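Local coordinates for protein serine--tRNA ligase (Pyrococcus horikoshii, PDB 2DQ0) that attaches serine to tRNA(Ser), working as a class II aminoacyl-tRNA synthetase dimer, and can probably charge tRNA(Sec) with serine as well, at residues A[190-195]-A[412-417]; A[198-203]-A[301-306]; A[204-209]-A[434-439]. All coordinates share one frame; numbering follows the deposited sequence.

Contact 1. Residues A[190-195]-A[412-417]; sequences NEIVIL and RAIVAI. With SSA (5'-O-(N-(L-seryl)-sulfamoyl)adenosine), chain G; SO4 (sulfate ion), chain E.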
loop_
_atom_site.group_PDB
_atom_site.type_symbol
_atom_site.label_atom_id
_atom_site.label_comp_id
_atom_site.label_asym_id
_atom_site.label_seq_id
_atom_site.Cartn_x
_atom_site.Cartn_y
_atom_site.Cartn_z
ATOM N N ASN A 190 19.109 -3.789 -5.278
ATOM C CA ASN A 190 20.177 -4.514 -4.606
ATOM C C ASN A 190 20.341 -4.399 -3.094
ATOM O O ASN A 190 19.382 -4.588 -2.334
ATOM C CB ASN A 190 21.498 -4.175 -5.279
ATOM C CG ASN A 190 21.434 -4.385 -6.759
ATOM O OD1 ASN A 190 21.566 -3.451 -7.525
ATOM N ND2 ASN A 190 21.195 -5.620 -7.172
ATOM N N GLU A 191 21.557 -4.093 -2.659
ATOM C CA GLU A 191 21.804 -4.039 -1.240
ATOM C C GLU A 191 20.927 -3.037 -0.514
ATOM O O GLU A 191 20.629 -3.218 0.666
ATOM C CB GLU A 191 23.295 -3.822 -0.957
ATOM C CG GLU A 191 24.006 -3.097 -2.066
ATOM C CD GLU A 191 24.519 -4.011 -3.157
ATOM O OE1 GLU A 191 24.244 -3.722 -4.336
ATOM O OE2 GLU A 191 25.213 -4.999 -2.847
ATOM N N ILE A 192 20.451 -2.014 -1.213
ATOM C CA ILE A 192 19.592 -1.044 -0.548
ATOM C C ILE A 192 18.255 -1.697 -0.151
ATOM O O ILE A 192 17.623 -1.290 0.824
ATOM C CB ILE A 192 19.335 0.174 -1.446
ATOM C CG1 ILE A 192 20.667 0.855 -1.786
ATOM C CG2 ILE A 192 18.395 1.147 -0.735
ATOM C CD1 ILE A 192 21.437 1.388 -0.545
ATOM N N VAL A 193 17.820 -2.705 -0.908
ATOM C CA VAL A 193 16.582 -3.397 -0.567
ATOM C C VAL A 193 16.832 -4.198 0.707
ATOM O O VAL A 193 15.992 -4.222 1.611
ATOM C CB VAL A 193 16.112 -4.351 -1.700
ATOM C CG1 VAL A 193 14.921 -5.163 -1.238
ATOM C CG2 VAL A 193 15.720 -3.546 -2.934
ATOM N N ILE A 194 17.994 -4.845 0.791
ATOM C CA ILE A 194 18.310 -5.607 1.986
ATOM C C ILE A 194 18.449 -4.663 3.175
ATOM O O ILE A 194 18.018 -4.975 4.283
ATOM C CB ILE A 194 19.618 -6.440 1.823
ATOM C CG1 ILE A 194 19.298 -7.871 1.378
ATOM C CG2 ILE A 194 20.297 -6.604 3.163
ATOM C CD1 ILE A 194 18.383 -7.975 0.218
ATOM N N LEU A 195 19.048 -3.502 2.939
ATOM C CA LEU A 195 19.233 -2.527 4.006
ATOM C C LEU A 195 17.889 -2.038 4.579
ATOM O O LEU A 195 17.735 -1.864 5.795
ATOM C CB LEU A 195 20.060 -1.338 3.485
ATOM C CG LEU A 195 20.305 -0.248 4.515
ATOM C CD1 LEU A 195 21.046 -0.833 5.714
ATOM C CD2 LEU A 195 21.089 0.862 3.885
ATOM N N ARG A 412 14.333 7.834 5.287
ATOM C CA ARG A 412 15.318 8.754 5.827
ATOM C C ARG A 412 16.436 8.133 6.626
ATOM O O ARG A 412 17.471 8.767 6.811
ATOM C CB ARG A 412 14.625 9.834 6.637
ATOM C CG ARG A 412 13.649 10.580 5.749
ATOM C CD ARG A 412 13.110 11.787 6.394
ATOM N NE ARG A 412 12.351 12.551 5.434
ATOM C CZ ARG A 412 11.701 13.667 5.719
ATOM N NH1 ARG A 412 11.039 14.298 4.756
ATOM N NH2 ARG A 412 11.713 14.141 6.964
ATOM N N ALA A 413 16.246 6.908 7.106
ATOM C CA ALA A 413 17.305 6.250 7.856
ATOM C C ALA A 413 18.379 5.881 6.812
ATOM O O ALA A 413 19.597 5.997 7.036
ATOM C CB ALA A 413 16.765 5.009 8.527
ATOM N N ILE A 414 17.906 5.461 5.649
ATOM C CA ILE A 414 18.801 5.077 4.587
ATOM C C ILE A 414 19.594 6.297 4.131
ATOM O O ILE A 414 20.789 6.180 3.880
ATOM C CB ILE A 414 18.008 4.432 3.401
ATOM C CG1 ILE A 414 17.597 3.006 3.778
ATOM C CG2 ILE A 414 18.843 4.415 2.113
ATOM C CD1 ILE A 414 16.797 2.309 2.694
ATOM N N VAL A 415 18.953 7.466 4.034
ATOM C CA VAL A 415 19.705 8.646 3.611
ATOM C C VAL A 415 20.732 8.949 4.700
ATOM O O VAL A 415 21.921 9.131 4.402
ATOM C CB VAL A 415 18.815 9.934 3.347
ATOM C CG1 VAL A 415 17.745 9.643 2.336
ATOM C CG2 VAL A 415 18.194 10.420 4.602
ATOM N N ALA A 416 20.296 8.957 5.958
ATOM C CA ALA A 416 21.232 9.251 7.032
ATOM C C ALA A 416 22.430 8.301 7.013
ATOM O O ALA A 416 23.572 8.740 7.205
ATOM C CB ALA A 416 20.538 9.213 8.388
ATOM N N ILE A 417 22.188 7.015 6.751
ATOM C CA ILE A 417 23.281 6.052 6.734
ATOM C C ILE A 417 24.206 6.270 5.554
ATOM O O ILE A 417 25.423 6.195 5.707
ATOM C CB ILE A 417 22.753 4.590 6.748
ATOM C CG1 ILE A 417 22.131 4.303 8.119
ATOM C CG2 ILE A 417 23.878 3.590 6.423
ATOM C CD1 ILE A 417 21.539 2.930 8.255
HETATM N N10 SSA G . 3.033 8.706 13.288
HETATM C CA SSA G . 4.034 9.779 13.428
HETATM C CB SSA G . 5.262 9.285 14.144
HETATM O OG SSA G . 6.046 8.402 13.335
HETATM C C9 SSA G . 4.489 10.360 12.095
HETATM O O9 SSA G . 4.137 9.857 11.032
HETATM N N8 SSA G . 5.265 11.450 12.147
HETATM S S1 SSA G . 5.835 12.103 10.794
HETATM O O1S SSA G . 4.662 12.530 10.045
HETATM O O2S SSA G . 6.835 13.079 11.211
HETATM O "O5'" SSA G . 6.515 10.900 10.053
HETATM C "C5'" SSA G . 7.545 10.180 10.703
HETATM C "C4'" SSA G . 8.790 10.119 9.875
HETATM O "O4'" SSA G . 8.543 9.439 8.630
HETATM C "C3'" SSA G . 9.433 11.424 9.450
HETATM O "O3'" SSA G . 10.155 11.977 10.532
HETATM C "C2'" SSA G . 10.375 10.900 8.381
HETATM O "O2'" SSA G . 11.488 10.198 8.881
HETATM C "C1'" SSA G . 9.441 9.930 7.644
HETATM N N9 SSA G . 8.626 10.555 6.607
HETATM C C8 SSA G . 7.495 11.345 6.733
HETATM N N7 SSA G . 7.007 11.749 5.589
HETATM C C5 SSA G . 7.869 11.197 4.645
HETATM C C6 SSA G . 7.911 11.264 3.227
HETATM N N6 SSA G . 7.024 11.941 2.504
HETATM N N1 SSA G . 8.905 10.582 2.579
HETATM C C2 SSA G . 9.796 9.886 3.319
HETATM N N3 SSA G . 9.860 9.756 4.664
HETATM C C4 SSA G . 8.868 10.452 5.266
HETATM S S SO4 E . 11.106 18.102 6.510
HETATM O O1 SO4 E . 9.745 17.567 6.258
HETATM O O2 SO4 E . 11.039 19.556 6.777
HETATM O O3 SO4 E . 11.942 17.875 5.319
HETATM O O4 SO4 E . 11.713 17.419 7.674
#

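Contact 2. Residues A[198-203]-A[301-306]; sequences ALIRFA and QFHKVE. With SSA (5'-O-(N-(L-seryl)-sulfamoyl)adenosine), chain G.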
loop_
_atom_site.group_PDB
_atom_site.type_symbol
_atom_site.label_atom_id
_atom_site.label_comp_id
_atom_site.label_asym_id
_atom_site.label_seq_id
_atom_site.Cartn_x
_atom_site.Cartn_y
_atom_site.Cartn_z
ATOM N N ALA A 198 16.404 -4.774 6.590
ATOM C CA ALA A 198 17.228 -4.914 7.784
ATOM C C ALA A 198 16.851 -3.876 8.825
ATOM O O ALA A 198 16.720 -4.204 10.011
ATOM C CB ALA A 198 18.709 -4.789 7.423
ATOM N N LEU A 199 16.660 -2.633 8.380
ATOM C CA LEU A 199 16.288 -1.548 9.284
ATOM C C LEU A 199 14.946 -1.812 9.989
ATOM O O LEU A 199 14.794 -1.494 11.160
ATOM C CB LEU A 199 16.266 -0.216 8.515
ATOM C CG LEU A 199 17.645 0.431 8.298
ATOM C CD1 LEU A 199 17.599 1.593 7.284
ATOM C CD2 LEU A 199 18.126 0.936 9.634
ATOM N N ILE A 200 13.992 -2.405 9.273
ATOM C CA ILE A 200 12.695 -2.765 9.816
ATOM C C ILE A 200 12.892 -3.814 10.944
ATOM O O ILE A 200 12.436 -3.610 12.065
ATOM C CB ILE A 200 11.783 -3.351 8.696
ATOM C CG1 ILE A 200 11.302 -2.230 7.779
ATOM C CG2 ILE A 200 10.556 -4.090 9.292
ATOM C CD1 ILE A 200 10.552 -2.755 6.537
ATOM N N ARG A 201 13.565 -4.922 10.640
ATOM C CA ARG A 201 13.821 -5.968 11.626
ATOM C C ARG A 201 14.551 -5.461 12.867
ATOM O O ARG A 201 14.176 -5.791 13.989
ATOM C CB ARG A 201 14.627 -7.121 11.017
ATOM C CG ARG A 201 13.784 -8.207 10.356
ATOM C CD ARG A 201 12.584 -8.642 11.219
ATOM N NE ARG A 201 12.911 -9.281 12.501
ATOM C CZ ARG A 201 13.182 -10.579 12.655
ATOM N NH1 ARG A 201 13.454 -11.055 13.862
ATOM N NH2 ARG A 201 13.191 -11.400 11.603
ATOM N N PHE A 202 15.595 -4.666 12.665
ATOM C CA PHE A 202 16.342 -4.096 13.779
ATOM C C PHE A 202 15.387 -3.299 14.685
ATOM O O PHE A 202 15.257 -3.593 15.872
ATOM C CB PHE A 202 17.454 -3.206 13.229
ATOM C CG PHE A 202 18.100 -2.330 14.245
ATOM C CD1 PHE A 202 18.789 -2.874 15.319
ATOM C CD2 PHE A 202 18.037 -0.944 14.119
ATOM C CE1 PHE A 202 19.407 -2.043 16.255
ATOM C CE2 PHE A 202 18.654 -0.101 15.049
ATOM C CZ PHE A 202 19.338 -0.647 16.116
ATOM N N ALA A 203 14.697 -2.312 14.117
ATOM C CA ALA A 203 13.757 -1.502 14.888
ATOM C C ALA A 203 12.773 -2.405 15.592
ATOM O O ALA A 203 12.551 -2.303 16.792
ATOM C CB ALA A 203 13.000 -0.550 13.975
ATOM N N GLN A 301 5.783 6.995 -1.106
ATOM C CA GLN A 301 5.708 5.759 -0.332
ATOM C C GLN A 301 7.028 5.456 0.356
ATOM O O GLN A 301 8.105 5.642 -0.218
ATOM C CB GLN A 301 5.297 4.548 -1.204
ATOM C CG GLN A 301 6.417 3.917 -1.973
ATOM C CD GLN A 301 6.015 2.687 -2.809
ATOM O OE1 GLN A 301 5.056 2.728 -3.586
ATOM N NE2 GLN A 301 6.791 1.605 -2.680
ATOM N N PHE A 302 6.920 5.016 1.603
ATOM C CA PHE A 302 8.065 4.624 2.413
ATOM C C PHE A 302 7.630 3.657 3.504
ATOM O O PHE A 302 6.438 3.559 3.860
ATOM C CB PHE A 302 8.755 5.825 3.058
ATOM C CG PHE A 302 7.879 6.612 3.991
ATOM C CD1 PHE A 302 7.010 7.584 3.503
ATOM C CD2 PHE A 302 7.954 6.414 5.367
ATOM C CE1 PHE A 302 6.235 8.351 4.375
ATOM C CE2 PHE A 302 7.183 7.181 6.250
ATOM C CZ PHE A 302 6.324 8.149 5.753
ATOM N N HIS A 303 8.609 2.945 4.033
ATOM C CA HIS A 303 8.375 1.971 5.084
ATOM C C HIS A 303 8.710 2.584 6.437
ATOM O O HIS A 303 9.688 3.332 6.563
ATOM C CB HIS A 303 9.243 0.752 4.817
ATOM C CG HIS A 303 8.867 0.023 3.572
ATOM N ND1 HIS A 303 9.749 -0.782 2.885
ATOM C CD2 HIS A 303 7.686 -0.056 2.909
ATOM C CE1 HIS A 303 9.128 -1.325 1.851
ATOM N NE2 HIS A 303 7.875 -0.901 1.842
ATOM N N LYS A 304 7.894 2.280 7.444
ATOM C CA LYS A 304 8.123 2.798 8.784
ATOM C C LYS A 304 7.707 1.882 9.931
ATOM O O LYS A 304 6.604 1.360 9.963
ATOM C CB LYS A 304 7.433 4.151 8.948
ATOM C CG LYS A 304 7.707 4.807 10.285
ATOM C CD LYS A 304 7.248 6.270 10.301
ATOM C CE LYS A 304 5.768 6.400 9.919
ATOM N NZ LYS A 304 4.870 5.600 10.815
ATOM N N VAL A 305 8.627 1.680 10.862
ATOM C CA VAL A 305 8.374 0.884 12.050
ATOM C C VAL A 305 7.901 1.949 13.036
ATOM O O VAL A 305 8.629 2.910 13.310
ATOM C CB VAL A 305 9.667 0.229 12.552
ATOM C CG1 VAL A 305 9.433 -0.471 13.889
ATOM C CG2 VAL A 305 10.164 -0.757 11.517
ATOM N N GLU A 306 6.692 1.781 13.564
ATOM C CA GLU A 306 6.092 2.776 14.453
ATOM C C GLU A 306 5.778 2.353 15.884
ATOM O O GLU A 306 5.274 1.257 16.121
ATOM C CB GLU A 306 4.794 3.270 13.796
ATOM C CG GLU A 306 3.979 4.248 14.615
ATOM C CD GLU A 306 4.415 5.669 14.395
ATOM O OE1 GLU A 306 5.560 5.864 13.948
ATOM O OE2 GLU A 306 3.614 6.587 14.674
HETATM N N10 SSA G . 3.033 8.706 13.288
HETATM C CA SSA G . 4.034 9.779 13.428
HETATM C CB SSA G . 5.262 9.285 14.144
HETATM O OG SSA G . 6.046 8.402 13.335
HETATM C C9 SSA G . 4.489 10.360 12.095
HETATM O O9 SSA G . 4.137 9.857 11.032
HETATM N N8 SSA G . 5.265 11.450 12.147
HETATM S S1 SSA G . 5.835 12.103 10.794
HETATM O O1S SSA G . 4.662 12.530 10.045
HETATM O O2S SSA G . 6.835 13.079 11.211
HETATM O "O5'" SSA G . 6.515 10.900 10.053
HETATM C "C5'" SSA G . 7.545 10.180 10.703
HETATM C "C4'" SSA G . 8.790 10.119 9.875
HETATM O "O4'" SSA G . 8.543 9.439 8.630
HETATM C "C3'" SSA G . 9.433 11.424 9.450
HETATM O "O3'" SSA G . 10.155 11.977 10.532
HETATM C "C2'" SSA G . 10.375 10.900 8.381
HETATM O "O2'" SSA G . 11.488 10.198 8.881
HETATM C "C1'" SSA G . 9.441 9.930 7.644
HETATM N N9 SSA G . 8.626 10.555 6.607
HETATM C C8 SSA G . 7.495 11.345 6.733
HETATM N N7 SSA G . 7.007 11.749 5.589
HETATM C C5 SSA G . 7.869 11.197 4.645
HETATM C C6 SSA G . 7.911 11.264 3.227
HETATM N N6 SSA G . 7.024 11.941 2.504
HETATM N N1 SSA G . 8.905 10.582 2.579
HETATM C C2 SSA G . 9.796 9.886 3.319
HETATM N N3 SSA G . 9.860 9.756 4.664
HETATM C C4 SSA G . 8.868 10.452 5.266
#

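Contact 3. Residues A[204-209]-A[434-439]; sequences LDRLIE and LWKYTG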
loop_
_atom_site.group_PDB
_atom_site.type_symbol
_atom_site.label_atom_id
_atom_site.label_comp_id
_atom_site.label_asym_id
_atom_site.label_seq_id
_atom_site.Cartn_x
_atom_site.Cartn_y
_atom_site.Cartn_z
ATOM N N LEU A 204 12.178 -3.288 14.808
ATOM C CA LEU A 204 11.203 -4.240 15.297
ATOM C C LEU A 204 11.710 -5.030 16.498
ATOM O O LEU A 204 11.025 -5.127 17.509
ATOM C CB LEU A 204 10.842 -5.193 14.170
ATOM C CG LEU A 204 9.379 -5.566 14.035
ATOM C CD1 LEU A 204 8.469 -4.387 14.385
ATOM C CD2 LEU A 204 9.159 -6.000 12.605
ATOM N N ASP A 205 12.914 -5.583 16.377
ATOM C CA ASP A 205 13.512 -6.385 17.436
ATOM C C ASP A 205 13.687 -5.630 18.744
ATOM O O ASP A 205 13.287 -6.090 19.821
ATOM C CB ASP A 205 14.872 -6.930 16.979
ATOM C CG ASP A 205 14.745 -8.163 16.091
ATOM O OD1 ASP A 205 13.621 -8.692 15.899
ATOM O OD2 ASP A 205 15.783 -8.617 15.579
ATOM N N ARG A 206 14.286 -4.460 18.650
ATOM C CA ARG A 206 14.522 -3.673 19.829
ATOM C C ARG A 206 13.252 -3.263 20.574
ATOM O O ARG A 206 13.215 -3.348 21.796
ATOM C CB ARG A 206 15.344 -2.444 19.469
ATOM C CG ARG A 206 16.645 -2.381 20.214
ATOM C CD ARG A 206 17.510 -3.546 19.844
ATOM N NE ARG A 206 18.921 -3.195 19.919
ATOM C CZ ARG A 206 19.893 -3.943 19.402
ATOM N NH1 ARG A 206 19.609 -5.093 18.779
ATOM N NH2 ARG A 206 21.151 -3.528 19.474
ATOM N N LEU A 207 12.222 -2.805 19.866
ATOM C CA LEU A 207 10.991 -2.416 20.543
ATOM C C LEU A 207 10.362 -3.646 21.174
ATOM O O LEU A 207 9.787 -3.565 22.267
ATOM C CB LEU A 207 10.001 -1.756 19.587
ATOM C CG LEU A 207 10.133 -0.236 19.465
ATOM C CD1 LEU A 207 9.746 0.402 20.787
ATOM C CD2 LEU A 207 11.545 0.161 19.084
ATOM N N ILE A 208 10.480 -4.787 20.498
ATOM C CA ILE A 208 9.947 -6.032 21.046
ATOM C C ILE A 208 10.660 -6.374 22.359
ATOM O O ILE A 208 10.024 -6.768 23.329
ATOM C CB ILE A 208 10.109 -7.207 20.076
ATOM C CG1 ILE A 208 9.091 -7.093 18.946
ATOM C CG2 ILE A 208 9.875 -8.513 20.796
ATOM C CD1 ILE A 208 9.170 -8.246 17.971
ATOM N N GLU A 209 11.978 -6.227 22.401
ATOM C CA GLU A 209 12.680 -6.504 23.647
ATOM C C GLU A 209 12.160 -5.569 24.759
ATOM O O GLU A 209 12.123 -5.954 25.921
ATOM C CB GLU A 209 14.192 -6.297 23.494
ATOM C CG GLU A 209 14.843 -7.031 22.341
ATOM C CD GLU A 209 16.276 -6.563 22.085
ATOM O OE1 GLU A 209 16.881 -7.011 21.082
ATOM O OE2 GLU A 209 16.795 -5.745 22.885
ATOM N N LEU A 434 23.821 -3.630 12.345
ATOM C CA LEU A 434 22.991 -4.194 11.273
ATOM C C LEU A 434 23.600 -5.385 10.538
ATOM O O LEU A 434 22.901 -6.070 9.787
ATOM C CB LEU A 434 22.612 -3.115 10.240
ATOM C CG LEU A 434 21.850 -1.887 10.741
ATOM C CD1 LEU A 434 21.731 -0.851 9.665
ATOM C CD2 LEU A 434 20.483 -2.311 11.234
ATOM N N TRP A 435 24.889 -5.642 10.745
ATOM C CA TRP A 435 25.563 -6.759 10.068
ATOM C C TRP A 435 24.827 -8.107 10.200
ATOM O O TRP A 435 24.806 -8.908 9.257
ATOM C CB TRP A 435 26.991 -6.923 10.589
ATOM C CG TRP A 435 27.927 -5.782 10.303
ATOM C CD1 TRP A 435 27.664 -4.655 9.578
ATOM C CD2 TRP A 435 29.284 -5.669 10.733
ATOM N NE1 TRP A 435 28.772 -3.847 9.529
ATOM C CE2 TRP A 435 29.783 -4.445 10.229
ATOM C CE3 TRP A 435 30.129 -6.483 11.497
ATOM C CZ2 TRP A 435 31.092 -4.018 10.464
ATOM C CZ3 TRP A 435 31.426 -6.058 11.734
ATOM C CH2 TRP A 435 31.898 -4.835 11.218
ATOM N N LYS A 436 24.232 -8.368 11.363
ATOM C CA LYS A 436 23.524 -9.621 11.541
ATOM C C LYS A 436 22.295 -9.655 10.640
ATOM O O LYS A 436 21.841 -10.730 10.237
ATOM C CB LYS A 436 23.132 -9.848 13.011
ATOM C CG LYS A 436 22.238 -8.790 13.648
ATOM C CD LYS A 436 22.045 -9.122 15.132
ATOM C CE LYS A 436 21.384 -7.999 15.939
ATOM N NZ LYS A 436 22.325 -6.915 16.388
ATOM N N TYR A 437 21.781 -8.480 10.279
ATOM C CA TYR A 437 20.596 -8.428 9.425
ATOM C C TYR A 437 20.881 -8.347 7.932
ATOM O O TYR A 437 20.128 -8.909 7.132
ATOM C CB TYR A 437 19.713 -7.242 9.801
ATOM C CG TYR A 437 19.232 -7.245 11.223
ATOM C CD1 TYR A 437 19.822 -6.419 12.169
ATOM C CD2 TYR A 437 18.159 -8.050 11.620
ATOM C CE1 TYR A 437 19.357 -6.383 13.487
ATOM C CE2 TYR A 437 17.682 -8.020 12.941
ATOM C CZ TYR A 437 18.287 -7.180 13.864
ATOM O OH TYR A 437 17.820 -7.104 15.156
ATOM N N THR A 438 21.956 -7.650 7.562
ATOM C CA THR A 438 22.313 -7.468 6.153
ATOM C C THR A 438 23.214 -8.517 5.527
ATOM O O THR A 438 23.026 -8.892 4.370
ATOM C CB THR A 438 23.024 -6.116 5.921
ATOM O OG1 THR A 438 24.195 -6.046 6.748
ATOM C CG2 THR A 438 22.099 -4.967 6.232
ATOM N N GLY A 439 24.211 -8.957 6.281
ATOM C CA GLY A 439 25.160 -9.913 5.761
ATOM C C GLY A 439 26.405 -9.112 5.452
ATOM O O GLY A 439 27.416 -9.208 6.148
#

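Contact 1. Residues A[190-195]-A[412-417]
I414 reaches across from helix 410-420 to meet I192 and L195, which stand one turn apart on helix 190-209. Its CG1 lies anti to the carbonyl carbon (chi1 -76°) and the chain runs on extended, so that CG1 and CD1 each find a partner. I414 CG1 comes to 4.1 Å from L195 CD2, the two side chains passing each other in opposite senses, and I414 CD1 ends 4.0 Å from I192 CG2, the branch methyl rather than the longer arm. All three residues are buried, and no hydrogen bond links the two segments. This pairing brings together two signature elements of class II synthetases: the long helix of motif 1, which also packs on the second subunit through V193 and I194, and the helix of motif 3, whose first turn carries the arginine of the ATP site. That arginine is R412, and its side chain leaves toward the bound seryl-adenylate analogue. R412 CB is 3.9 Å from the ribose O2' of SSA. R412 CG runs alongside the nucleoside, 4.0 Å from SSA N3, and R412 CD approaches the ribose more closely, 3.4 Å from SSA O2'. NE is then spent on a hydrogen bond to the carbonyl of F297, a residue that also makes a cation-pi contact with R412. The flat guanidinium of R412 lies over the adenine, with SSA C4 3.9 Å above its plane and displaced toward the rim. At the tip, R412 NH2 donates to the carbonyl of E370 and makes a weak, long bond of 3.4 Å to O4 of a sulfate ion, probably from the crystallisation liquor. O1 of the same ion sits at the guanidinium edge, in its plane.

Contact 2. Residues A[198-203]-A[301-306]
I200 and A203 of the motif 1 helix pack on V305, a residue of the second strand of the class II motif 2 hairpin; the axes of segments 198-203 and 301-306 run only 9° from parallel, 8.4 Å apart. V305 spreads its two methyls between neighbouring turns: CG1, anti to the backbone N, meets A203 CB at 3.6 Å, while CG2 fits beside the helix backbone, 3.7 Å from I200 CA. I200 uses both its branches. CG2 touches V305 CG2, and the extended CG1 arm carries I200 CD1 to 4.1 Å from H303 CB. The nitrogens of the H303 imidazole have polar partners, ND1 bonding D196 of the same helix and NE2 the hydroxyl of Y219 of the second subunit.

F302, K304 and E306, which alternate with H303 and V305, use the opposite face of the strand, toward the seryl-adenylate analogue. F302 takes the crowded position between N and carbonyl carbon (chi1 61°), which lays its ring against the adenine, SSA C4 lying 3.4 Å above the ring plane and toward its rim. K304 starts extended and bends at its last two torsions, passing the ribose and bringing NZ to 3.2 Å from E306 OE1 in a weak hydrogen bond within a salt bridge; T252 is a second partner of NZ. E306 kinks at chi2 (87°) to present both carboxylate oxygens to the seryl group: OE1 accepts from SSA OG at 2.7 Å, and OE2 accepts from SSA N10 at 2.6 Å.

Contact 3. Residues A[204-209]-A[434-439]
D205 and Y437 mark the closest backbone approach, yet their CA atoms are still 10.9 Å apart, and side chains span the distance between the end of helix 190-209 and the short helical turn 435-438. Y437 OH donates to D205 OD2 at 2.6 Å. The hydroxyl arrives on the anti side of the carboxylate, 21° out of its plane, and OD2 in turn lies at the edge of the tyrosine ring; the two flat groups are turned 44° apart. The other oxygen, OD1, is held in a salt bridge by R201, so both carboxylate oxygens are engaged. The bond ties the C-terminal end of the motif 1 helix, central to class II dimers, to a turn near the chain's C-terminus, and the Y437 carbonyl receives R201 of the second subunit. The first torsion of K436 (59°) sets its CG 3.6 Å above one face of the Y437 ring, toward the rim, and the chain runs out extended before bending at chi4. K436 NZ comes 4.1 Å from R206 NH1, near the guanidinium plane. These like charges probably repel mildly, but R206 NH2 forms a salt bridge with E333, and K436 NZ donates to the V433 carbonyl.

How the contacts relate
One helix, 190-209, supplies the first segment of all three contacts, in chain order 1, 2, 3. The centre of contact 2 lies about 10 Å from that of contact 1 and about 10 Å from that of contact 3, while the centres of contacts 1 and 3 are about 14 Å apart. The partners come in another order: strand 301-311, then helix 410-420, then the turn 435-438. Contact 2 therefore falls wholly between the segments of contact 1, whereas contact 3 crosses both. L199 joins contacts 1 and 2 by packing on A413 and I414, and A198 joins contacts 2 and 3 through T438. The helix thus brings the strand and helix that flank the adenine of the bound analogue together with the C-terminal turn, and all three contacts also touch the second subunit.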